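Local coordinates for protein PrgZ (Enterococcus faecalis, PDB 4FAJ) that serves as a membrane-anchored extracellular substrate-binding protein that acts as a peptide pheromone receptor and probably contributes to peptide uptake, at residues 58-64 with 557-562; 313-317 with 548-554; 480-485 with 497-503. All coordinates share one frame; numbering follows the deposited sequence.

Interaction 1. Residues 58-64 with 557-562; sequences VEQVATL and YKKMRI
Ile562 lies against the segment 58-64 with each branch on a different neighbour. Its CG2 meets Val58 CG1 at 3.7 Å, the two side chains crossing at about a right angle. CG1, placed beside its own backbone N (chi1 -52°), leans instead on the backbone, 3.8 Å from Val61 O. Gln60, at the centre of an inverse gamma turn, bends its chain at chi2 (-64°), which brings its end up to the backbone of Arg561 and Ile562. The guanidinium group of Arg561 leads off to a salt bridge with Glu563. Further along, Met560 is fully extended, which carries its CE to 3.5 Å from Ala62 CB. Leu64 and Tyr557 approach from opposite directions: Leu64 CD1 reaches the ring obliquely, 3.4 Å from Tyr557 CE1. A type I turn from Tyr557 to Met560, closed by Met560 N to Tyr557 O at 3.0 Å, reverses the chain between them. Ala62 and Leu64 bond through their backbones to strand 271-276, while strand 561-562 pairs with 543-544. Apolar side chains thus join the start of the ordered chain to its C-terminal part, which covers the edge strand 61-66 of the four-stranded mixed sheet in this periplasmic-binding-protein-like fold.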
loop_
_atom_site.group_PDB
_atom_site.type_symbol
_atom_site.label_atom_id
_atom_site.label_comp_id
_atom_site.label_asym_id
_atom_site.label_seq_id
_atom_site.Cartn_x
_atom_site.Cartn_y
_atom_site.Cartn_z
ATOM N N VAL A 58 13.415 17.840 -28.281
ATOM C CA VAL A 58 13.499 16.623 -27.422
ATOM C C VAL A 58 12.119 15.996 -27.223
ATOM O O VAL A 58 11.201 16.632 -26.694
ATOM C CB VAL A 58 14.134 16.944 -26.061
ATOM C CG1 VAL A 58 14.177 15.702 -25.183
ATOM C CG2 VAL A 58 15.537 17.503 -26.263
ATOM N N GLU A 59 11.983 14.745 -27.651
ATOM C CA GLU A 59 10.722 14.035 -27.557
ATOM C C GLU A 59 10.363 13.815 -26.090
ATOM O O GLU A 59 11.217 13.436 -25.287
ATOM C CB GLU A 59 10.809 12.699 -28.298
ATOM C CG GLU A 59 9.479 11.985 -28.433
ATOM C CD GLU A 59 9.534 10.815 -29.397
ATOM O OE1 GLU A 59 8.666 10.747 -30.294
ATOM O OE2 GLU A 59 10.445 9.968 -29.264
ATOM N N GLN A 60 9.104 14.071 -25.738
ATOM C CA GLN A 60 8.669 13.942 -24.345
ATOM C C GLN A 60 8.129 12.540 -24.109
ATOM O O GLN A 60 6.917 12.333 -23.963
ATOM C CB GLN A 60 7.639 15.017 -23.983
ATOM C CG GLN A 60 8.160 16.448 -24.147
ATOM C CD GLN A 60 9.313 16.779 -23.201
ATOM O OE1 GLN A 60 10.434 17.035 -23.635
ATOM N NE2 GLN A 60 9.039 16.777 -21.911
ATOM N N VAL A 61 9.042 11.575 -24.066
ATOM C CA VAL A 61 8.687 10.172 -23.867
ATOM C C VAL A 61 9.716 9.534 -22.940
ATOM O O VAL A 61 10.876 9.941 -22.918
ATOM C CB VAL A 61 8.624 9.405 -25.213
ATOM C CG1 VAL A 61 8.502 7.905 -24.986
ATOM C CG2 VAL A 61 7.465 9.913 -26.062
ATOM N N ALA A 62 9.281 8.549 -22.160
ATOM C CA ALA A 62 10.177 7.823 -21.262
ATOM C C ALA A 62 9.705 6.398 -21.120
ATOM O O ALA A 62 8.525 6.099 -21.350
ATOM C CB ALA A 62 10.225 8.484 -19.884
ATOM N N THR A 63 10.630 5.534 -20.713
ATOM C CA THR A 63 10.319 4.166 -20.338
ATOM C C THR A 63 10.806 3.962 -18.907
ATOM O O THR A 63 12.000 4.073 -18.630
ATOM C CB THR A 63 10.969 3.158 -21.296
ATOM O OG1 THR A 63 10.489 3.403 -22.622
ATOM C CG2 THR A 63 10.626 1.734 -20.896
ATOM N N LEU A 64 9.863 3.685 -18.013
ATOM C CA LEU A 64 10.127 3.539 -16.585
ATOM C C LEU A 64 9.849 2.100 -16.160
ATOM O O LEU A 64 9.483 1.266 -16.982
ATOM C CB LEU A 64 9.257 4.514 -15.782
ATOM C CG LEU A 64 9.308 5.998 -16.202
ATOM C CD1 LEU A 64 8.355 6.831 -15.344
ATOM C CD2 LEU A 64 10.721 6.565 -16.134
ATOM N N TYR A 557 3.505 11.501 -12.152
ATOM C CA TYR A 557 4.192 11.908 -13.372
ATOM C C TYR A 557 3.529 13.102 -14.077
ATOM O O TYR A 557 3.946 13.486 -15.171
ATOM C CB TYR A 557 4.227 10.727 -14.333
ATOM C CG TYR A 557 4.835 9.473 -13.742
ATOM C CD1 TYR A 557 6.153 9.447 -13.333
ATOM C CD2 TYR A 557 4.087 8.301 -13.615
ATOM C CE1 TYR A 557 6.723 8.287 -12.801
ATOM C CE2 TYR A 557 4.639 7.155 -13.091
ATOM C CZ TYR A 557 5.966 7.147 -12.695
ATOM O OH TYR A 557 6.518 5.999 -12.170
ATOM N N LYS A 558 2.506 13.686 -13.454
ATOM C CA LYS A 558 1.705 14.731 -14.085
ATOM C C LYS A 558 2.557 15.827 -14.742
ATOM O O LYS A 558 2.315 16.200 -15.883
ATOM C CB LYS A 558 0.751 15.371 -13.064
ATOM C CG LYS A 558 -0.009 16.601 -13.597
ATOM C CD LYS A 558 -1.064 17.085 -12.589
ATOM C CE LYS A 558 -1.600 18.442 -12.978
ATOM N NZ LYS A 558 -2.519 18.983 -11.945
ATOM N N LYS A 559 3.536 16.342 -14.007
ATOM C CA LYS A 559 4.329 17.478 -14.466
ATOM C C LYS A 559 5.716 17.048 -14.959
ATOM O O LYS A 559 6.588 17.889 -15.195
ATOM C CB LYS A 559 4.441 18.529 -13.357
ATOM C CG LYS A 559 3.123 19.219 -13.019
ATOM C CD LYS A 559 3.345 20.363 -12.014
ATOM C CE LYS A 559 2.049 20.812 -11.318
ATOM N NZ LYS A 559 1.476 22.072 -11.886
ATOM N N MET A 560 5.900 15.742 -15.151
ATOM C CA MET A 560 7.151 15.185 -15.669
ATOM C C MET A 560 7.516 15.811 -17.014
ATOM O O MET A 560 6.634 16.077 -17.830
ATOM C CB MET A 560 7.005 13.668 -15.834
ATOM C CG MET A 560 8.205 12.929 -16.405
ATOM S SD MET A 560 7.871 11.151 -16.477
ATOM C CE MET A 560 9.421 10.560 -17.146
ATOM N N ARG A 561 8.809 16.041 -17.237
ATOM C CA ARG A 561 9.306 16.471 -18.550
ATOM C C ARG A 561 10.730 15.973 -18.813
ATOM O O ARG A 561 11.447 15.612 -17.883
ATOM C CB ARG A 561 9.246 17.994 -18.686
ATOM C CG ARG A 561 10.249 18.743 -17.833
ATOM C CD ARG A 561 10.090 20.250 -17.984
ATOM N NE ARG A 561 11.274 20.953 -17.488
ATOM C CZ ARG A 561 11.474 21.324 -16.224
ATOM N NH1 ARG A 561 10.569 21.089 -15.291
ATOM N NH2 ARG A 561 12.596 21.953 -15.888
ATOM N N ILE A 562 11.123 15.952 -20.085
ATOM C CA ILE A 562 12.447 15.509 -20.497
ATOM C C ILE A 562 13.227 16.736 -20.955
ATOM O O ILE A 562 12.791 17.440 -21.863
ATOM C CB ILE A 562 12.390 14.475 -21.652
ATOM C CG1 ILE A 562 11.450 13.312 -21.321
ATOM C CG2 ILE A 562 13.783 13.940 -21.971
ATOM C CD1 ILE A 562 11.801 12.577 -20.027
#

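Interaction 2. Residues 313-317 with 548-554; sequences TTLMA and MHSIGAK
Strand 313-316 and the loop 548-554 come closest at Met316 and Ser550, whose CA atoms are 4.4 Å apart, and one backbone hydrogen bond joins them, Ala317 N to Ser550 O at 2.9 Å. The strand belongs to the large mixed sheet of this periplasmic-binding-protein-like fold, and the bond falls where the chain turns a corner at Ala317. Across the loop, His549 N bonds to Lys554 O, which draws its two limbs together.

Met316 reaches its end to both limbs of the loop. Its chain is bent at chi2 (-76°) and again at chi3, so sulfur and methyl serve different neighbours: SD sits 3.8 Å from Lys554 CE, the two side chains crossing at about a right angle, and also approaches His549 O. CE turns to the methyl of Met548, again with the chains at about a right angle. Met548, in contrast, is extended throughout and meets Thr314 tip to tip, with its SD 3.7 Å from Thr314 OG1. The ammonium end of Lys554 is bonded to Thr535 of strand 528-539, and the imidazole of His549 to Asn101; these partners fix the two residues from outside the contact. Met548 touches Thr535 as well, and strand 528-539 bonds through its backbone to Thr314 and Met316; with Met548 and Lys554 both on Thr535, the loop rests on two neighbouring strands of one sheet. At the corner, Ala317 CB rests 3.2 Å from Ser550 O and 3.8 Å from Ile551 CG2.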
loop_
_atom_site.group_PDB
_atom_site.type_symbol
_atom_site.label_atom_id
_atom_site.label_comp_id
_atom_site.label_asym_id
_atom_site.label_seq_id
_atom_site.Cartn_x
_atom_site.Cartn_y
_atom_site.Cartn_z
ATOM N N THR A 313 18.590 7.062 -3.106
ATOM C CA THR A 313 17.768 6.212 -2.251
ATOM C C THR A 313 16.844 7.092 -1.424
ATOM O O THR A 313 17.254 8.142 -0.933
ATOM C CB THR A 313 18.596 5.297 -1.331
ATOM O OG1 THR A 313 17.709 4.460 -0.564
ATOM C CG2 THR A 313 19.456 6.101 -0.390
ATOM N N THR A 314 15.604 6.638 -1.269
ATOM C CA THR A 314 14.552 7.416 -0.628
ATOM C C THR A 314 13.799 6.493 0.321
ATOM O O THR A 314 13.313 5.444 -0.102
ATOM C CB THR A 314 13.568 7.991 -1.666
ATOM O OG1 THR A 314 14.291 8.631 -2.724
ATOM C CG2 THR A 314 12.599 9.020 -1.001
ATOM N N LEU A 315 13.722 6.871 1.597
ATOM C CA LEU A 315 13.108 6.027 2.626
ATOM C C LEU A 315 11.598 6.139 2.542
ATOM O O LEU A 315 11.064 7.244 2.461
ATOM C CB LEU A 315 13.576 6.441 4.029
ATOM C CG LEU A 315 13.131 5.550 5.191
ATOM C CD1 LEU A 315 13.775 4.168 5.070
ATOM C CD2 LEU A 315 13.488 6.197 6.538
ATOM N N MET A 316 10.919 4.994 2.541
ATOM C CA MET A 316 9.465 4.938 2.391
ATOM C C MET A 316 8.775 4.602 3.719
ATOM O O MET A 316 9.369 3.961 4.578
ATOM C CB MET A 316 9.094 3.869 1.384
ATOM C CG MET A 316 9.677 4.054 -0.002
ATOM S SD MET A 316 8.802 5.330 -0.931
ATOM C CE MET A 316 10.041 6.607 -0.969
ATOM N N ALA A 317 7.509 5.017 3.854
ATOM C CA ALA A 317 6.672 4.671 5.022
ATOM C C ALA A 317 6.060 3.287 4.804
ATOM O O ALA A 317 4.839 3.124 4.680
ATOM C CB ALA A 317 5.577 5.737 5.242
ATOM N N MET A 548 7.785 12.095 -6.063
ATOM C CA MET A 548 7.897 10.792 -5.403
ATOM C C MET A 548 7.371 10.928 -3.967
ATOM O O MET A 548 7.780 11.839 -3.260
ATOM C CB MET A 548 9.358 10.345 -5.397
ATOM C CG MET A 548 9.589 8.924 -4.902
ATOM S SD MET A 548 11.336 8.455 -4.930
ATOM C CE MET A 548 11.213 6.719 -4.564
ATOM N N HIS A 549 6.463 10.043 -3.548
ATOM C CA HIS A 549 5.820 10.142 -2.240
ATOM C C HIS A 549 6.235 8.970 -1.346
ATOM O O HIS A 549 6.223 7.815 -1.794
ATOM C CB HIS A 549 4.294 10.137 -2.396
ATOM C CG HIS A 549 3.757 11.270 -3.218
ATOM N ND1 HIS A 549 3.716 12.567 -2.757
ATOM C CD2 HIS A 549 3.202 11.292 -4.453
ATOM C CE1 HIS A 549 3.187 13.347 -3.684
ATOM N NE2 HIS A 549 2.859 12.599 -4.720
ATOM N N SER A 550 6.583 9.253 -0.090
ATOM C CA SER A 550 6.870 8.189 0.892
ATOM C C SER A 550 5.586 7.546 1.474
ATOM O O SER A 550 5.647 6.494 2.131
ATOM C CB SER A 550 7.741 8.727 2.015
ATOM O OG SER A 550 7.110 9.828 2.640
ATOM N N ILE A 551 4.443 8.189 1.241
ATOM C CA ILE A 551 3.123 7.644 1.575
ATOM C C ILE A 551 2.199 7.671 0.342
ATOM O O ILE A 551 2.374 8.496 -0.558
ATOM C CB ILE A 551 2.423 8.422 2.733
ATOM C CG1 ILE A 551 2.067 9.854 2.317
ATOM C CG2 ILE A 551 3.277 8.449 3.986
ATOM C CD1 ILE A 551 1.307 10.635 3.401
ATOM N N GLY A 552 1.217 6.781 0.319
ATOM C CA GLY A 552 0.236 6.725 -0.763
ATOM C C GLY A 552 0.847 6.244 -2.066
ATOM O O GLY A 552 1.848 5.519 -2.070
ATOM N N ALA A 553 0.245 6.654 -3.179
ATOM C CA ALA A 553 0.728 6.258 -4.500
ATOM C C ALA A 553 2.122 6.860 -4.695
ATOM O O ALA A 553 2.291 8.055 -4.550
ATOM C CB ALA A 553 -0.230 6.741 -5.574
ATOM N N LYS A 554 3.106 6.030 -5.021
ATOM C CA LYS A 554 4.515 6.420 -4.947
ATOM C C LYS A 554 4.942 7.499 -5.947
ATOM O O LYS A 554 5.763 8.363 -5.604
ATOM C CB LYS A 554 5.424 5.202 -5.119
ATOM C CG LYS A 554 6.901 5.489 -4.845
ATOM C CD LYS A 554 7.763 4.240 -4.994
ATOM C CE LYS A 554 7.592 3.260 -3.852
ATOM N NZ LYS A 554 8.772 2.307 -3.762
#

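Interaction 3. Residues 480-485 with 497-503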
loop_
_atom_site.group_PDB
_atom_site.type_symbol
_atom_site.label_atom_id
_atom_site.label_comp_id
_atom_site.label_asym_id
_atom_site.label_seq_id
_atom_site.Cartn_x
_atom_site.Cartn_y
_atom_site.Cartn_z
ATOM N N LEU A 480 -2.016 0.353 11.835
ATOM C CA LEU A 480 -2.569 -0.382 12.975
ATOM C C LEU A 480 -3.985 -0.911 12.712
ATOM O O LEU A 480 -4.350 -1.990 13.206
ATOM C CB LEU A 480 -2.472 0.456 14.270
ATOM C CG LEU A 480 -1.057 0.918 14.672
ATOM C CD1 LEU A 480 -1.071 1.908 15.866
ATOM C CD2 LEU A 480 -0.138 -0.282 15.001
ATOM N N ALA A 481 -4.759 -0.201 11.888
ATOM C CA ALA A 481 -6.098 -0.677 11.490
ATOM C C ALA A 481 -6.078 -2.049 10.799
ATOM O O ALA A 481 -7.052 -2.794 10.879
ATOM C CB ALA A 481 -6.788 0.354 10.584
ATOM N N ASN A 482 -4.963 -2.401 10.154
ATOM C CA ASN A 482 -4.858 -3.684 9.447
ATOM C C ASN A 482 -4.855 -4.914 10.344
ATOM O O ASN A 482 -5.032 -6.022 9.855
ATOM C CB ASN A 482 -3.601 -3.719 8.575
ATOM C CG ASN A 482 -3.617 -2.661 7.499
ATOM O OD1 ASN A 482 -4.673 -2.200 7.079
ATOM N ND2 ASN A 482 -2.440 -2.246 7.075
ATOM N N PHE A 483 -4.609 -4.730 11.639
ATOM C CA PHE A 483 -4.613 -5.838 12.571
ATOM C C PHE A 483 -5.863 -5.899 13.437
ATOM O O PHE A 483 -5.945 -6.730 14.349
ATOM C CB PHE A 483 -3.301 -5.821 13.373
ATOM C CG PHE A 483 -2.104 -5.838 12.471
ATOM C CD1 PHE A 483 -1.747 -7.007 11.808
ATOM C CD2 PHE A 483 -1.418 -4.668 12.180
ATOM C CE1 PHE A 483 -0.673 -7.019 10.913
ATOM C CE2 PHE A 483 -0.351 -4.675 11.293
ATOM C CZ PHE A 483 0.017 -5.848 10.661
ATOM N N GLU A 484 -6.831 -5.035 13.148
ATOM C CA GLU A 484 -8.134 -5.111 13.788
ATOM C C GLU A 484 -8.836 -6.404 13.374
ATOM O O GLU A 484 -8.687 -6.867 12.237
ATOM C CB GLU A 484 -8.971 -3.892 13.412
ATOM C CG GLU A 484 -10.460 -4.103 13.463
ATOM C CD GLU A 484 -11.196 -3.042 12.681
ATOM O OE1 GLU A 484 -11.729 -3.367 11.588
ATOM O OE2 GLU A 484 -11.217 -1.882 13.146
ATOM N N THR A 485 -9.595 -6.976 14.305
ATOM C CA THR A 485 -10.157 -8.308 14.155
ATOM C C THR A 485 -10.684 -8.675 12.769
ATOM O O THR A 485 -10.173 -9.604 12.149
ATOM C CB THR A 485 -11.219 -8.590 15.239
ATOM O OG1 THR A 485 -10.549 -8.787 16.486
ATOM C CG2 THR A 485 -12.031 -9.844 14.904
ATOM N N LYS A 497 -9.274 -8.246 21.234
ATOM C CA LYS A 497 -10.378 -7.284 21.371
ATOM C C LYS A 497 -9.955 -6.015 22.097
ATOM O O LYS A 497 -10.534 -4.943 21.903
ATOM C CB LYS A 497 -11.543 -7.921 22.115
ATOM C CG LYS A 497 -12.074 -9.167 21.458
ATOM C CD LYS A 497 -12.652 -8.860 20.103
ATOM C CE LYS A 497 -13.335 -10.075 19.524
ATOM N NZ LYS A 497 -14.589 -9.672 18.856
ATOM N N ASN A 498 -8.948 -6.138 22.950
ATOM C CA ASN A 498 -8.419 -4.963 23.636
ATOM C C ASN A 498 -7.605 -4.080 22.688
ATOM O O ASN A 498 -7.676 -2.843 22.787
ATOM C CB ASN A 498 -7.636 -5.417 24.854
ATOM C CG ASN A 498 -8.419 -6.416 25.663
ATOM O OD1 ASN A 498 -9.574 -6.167 26.024
ATOM N ND2 ASN A 498 -7.837 -7.577 25.881
ATOM N N TYR A 499 -6.875 -4.704 21.752
ATOM C CA TYR A 499 -6.219 -3.985 20.650
ATOM C C TYR A 499 -7.255 -3.230 19.816
ATOM O O TYR A 499 -7.085 -2.047 19.559
ATOM C CB TYR A 499 -5.414 -4.955 19.761
ATOM C CG TYR A 499 -4.744 -4.362 18.549
ATOM C CD1 TYR A 499 -3.413 -3.931 18.606
ATOM C CD2 TYR A 499 -5.413 -4.260 17.333
ATOM C CE1 TYR A 499 -2.778 -3.404 17.489
ATOM C CE2 TYR A 499 -4.781 -3.724 16.202
ATOM C CZ TYR A 499 -3.465 -3.300 16.294
ATOM O OH TYR A 499 -2.819 -2.773 15.211
ATOM N N ASP A 500 -8.336 -3.915 19.429
ATOM C CA ASP A 500 -9.408 -3.319 18.635
ATOM C C ASP A 500 -9.931 -2.020 19.282
ATOM O O ASP A 500 -10.156 -1.012 18.590
ATOM C CB ASP A 500 -10.582 -4.304 18.463
ATOM C CG ASP A 500 -10.237 -5.534 17.620
ATOM O OD1 ASP A 500 -9.217 -5.537 16.890
ATOM O OD2 ASP A 500 -11.006 -6.520 17.691
ATOM N N GLU A 501 -10.097 -2.048 20.604
ATOM C CA GLU A 501 -10.680 -0.933 21.347
ATOM C C GLU A 501 -9.705 0.246 21.457
ATOM O O GLU A 501 -10.119 1.386 21.295
ATOM C CB GLU A 501 -11.175 -1.403 22.727
ATOM C CG GLU A 501 -11.622 -0.309 23.696
ATOM C CD GLU A 501 -12.793 0.531 23.218
ATOM O OE1 GLU A 501 -13.505 0.138 22.264
ATOM O OE2 GLU A 501 -13.014 1.601 23.830
ATOM N N LEU A 502 -8.423 -0.032 21.710
ATOM C CA LEU A 502 -7.371 1.027 21.715
ATOM C C LEU A 502 -7.344 1.839 20.422
ATOM O O LEU A 502 -7.163 3.064 20.451
ATOM C CB LEU A 502 -5.982 0.421 21.974
ATOM C CG LEU A 502 -5.734 -0.067 23.399
ATOM C CD1 LEU A 502 -4.491 -0.970 23.467
ATOM C CD2 LEU A 502 -5.656 1.118 24.409
ATOM N N LEU A 503 -7.557 1.164 19.293
ATOM C CA LEU A 503 -7.646 1.836 17.998
ATOM C C LEU A 503 -8.761 2.880 17.908
ATOM O O LEU A 503 -8.695 3.752 17.049
ATOM C CB LEU A 503 -7.865 0.823 16.868
ATOM C CG LEU A 503 -6.829 -0.280 16.658
ATOM C CD1 LEU A 503 -7.126 -1.028 15.357
ATOM C CD2 LEU A 503 -5.433 0.294 16.648
HETATM O O HOH W 1 -7.156 -7.451 16.905
HETATM O O HOH W 2 -11.387 -1.184 16.201
#
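Asp500 grips Thr485 with both carboxylate oxygens. OD2 uses its syn lone pair to accept from the hydroxyl, Thr485 OG1 lying 2.6 Å away, while OD1 takes the backbone N-H of Thr485 at 3.0 Å, also on the syn side but 33° out of the carboxylate plane. With CG beside its backbone N (chi1 -67°), Asp500 swings its end off the helix toward Thr485. Tyr499, one residue earlier, sends its ring to Leu480 and Phe483 with CG anti to the backbone N (chi1 177°) and donates from OH to Leu480 O at 2.6 Å. Leu480 O lies in the ring plane, at its edge, and also accepts from Phe483 N, so two bonds hold it. The hydroxyl further sits near the plane of the Phe483 ring, at its edge.

Here helix 497-502 packs back on the 3-10 turn, 481-483, that follows helix 477-480, a local pairing of successive helical elements away from the zinc sites.

Leu503 closes the apolar side, its CD2 3.8 Å from Leu480 CB and its CD1 3.9 Å from Glu484 CB. Farther out, water 2 donates to Glu484 OE2 and Asp500 O, bridging the segments, and water 1 lies between Phe483 O and Asp500 OD1. Ser495 shares the hydroxyl of Thr485. Asn496 OD1 accepts from Tyr499 N at the start of the helix, and Leu521 of helix 510-524 touches the side chains of Phe483 and Tyr499.

Overall arrangement
Following the chain from its modelled N terminus, residues 58-64 are the first to be joined, and interaction 1 closes a loop of almost the whole modelled chain by bringing in 557-562 near the C terminus. Interaction 2 lies within that loop: 313-317 pairs with 548-554, whose segment leads through strand 555-556 into 557-562, and it ties the large mixed sheet to the C-terminal tail. Interaction 3 is the innermost, joining the end of helix 477-480 and its 3-10 turn to helix 497-502 across eleven residues. The three are nested, and none cross. Interactions 1 and 3 lie on opposite sides of the chain's centre, their centres about 43 Å apart, with interaction 2 nearer that centre.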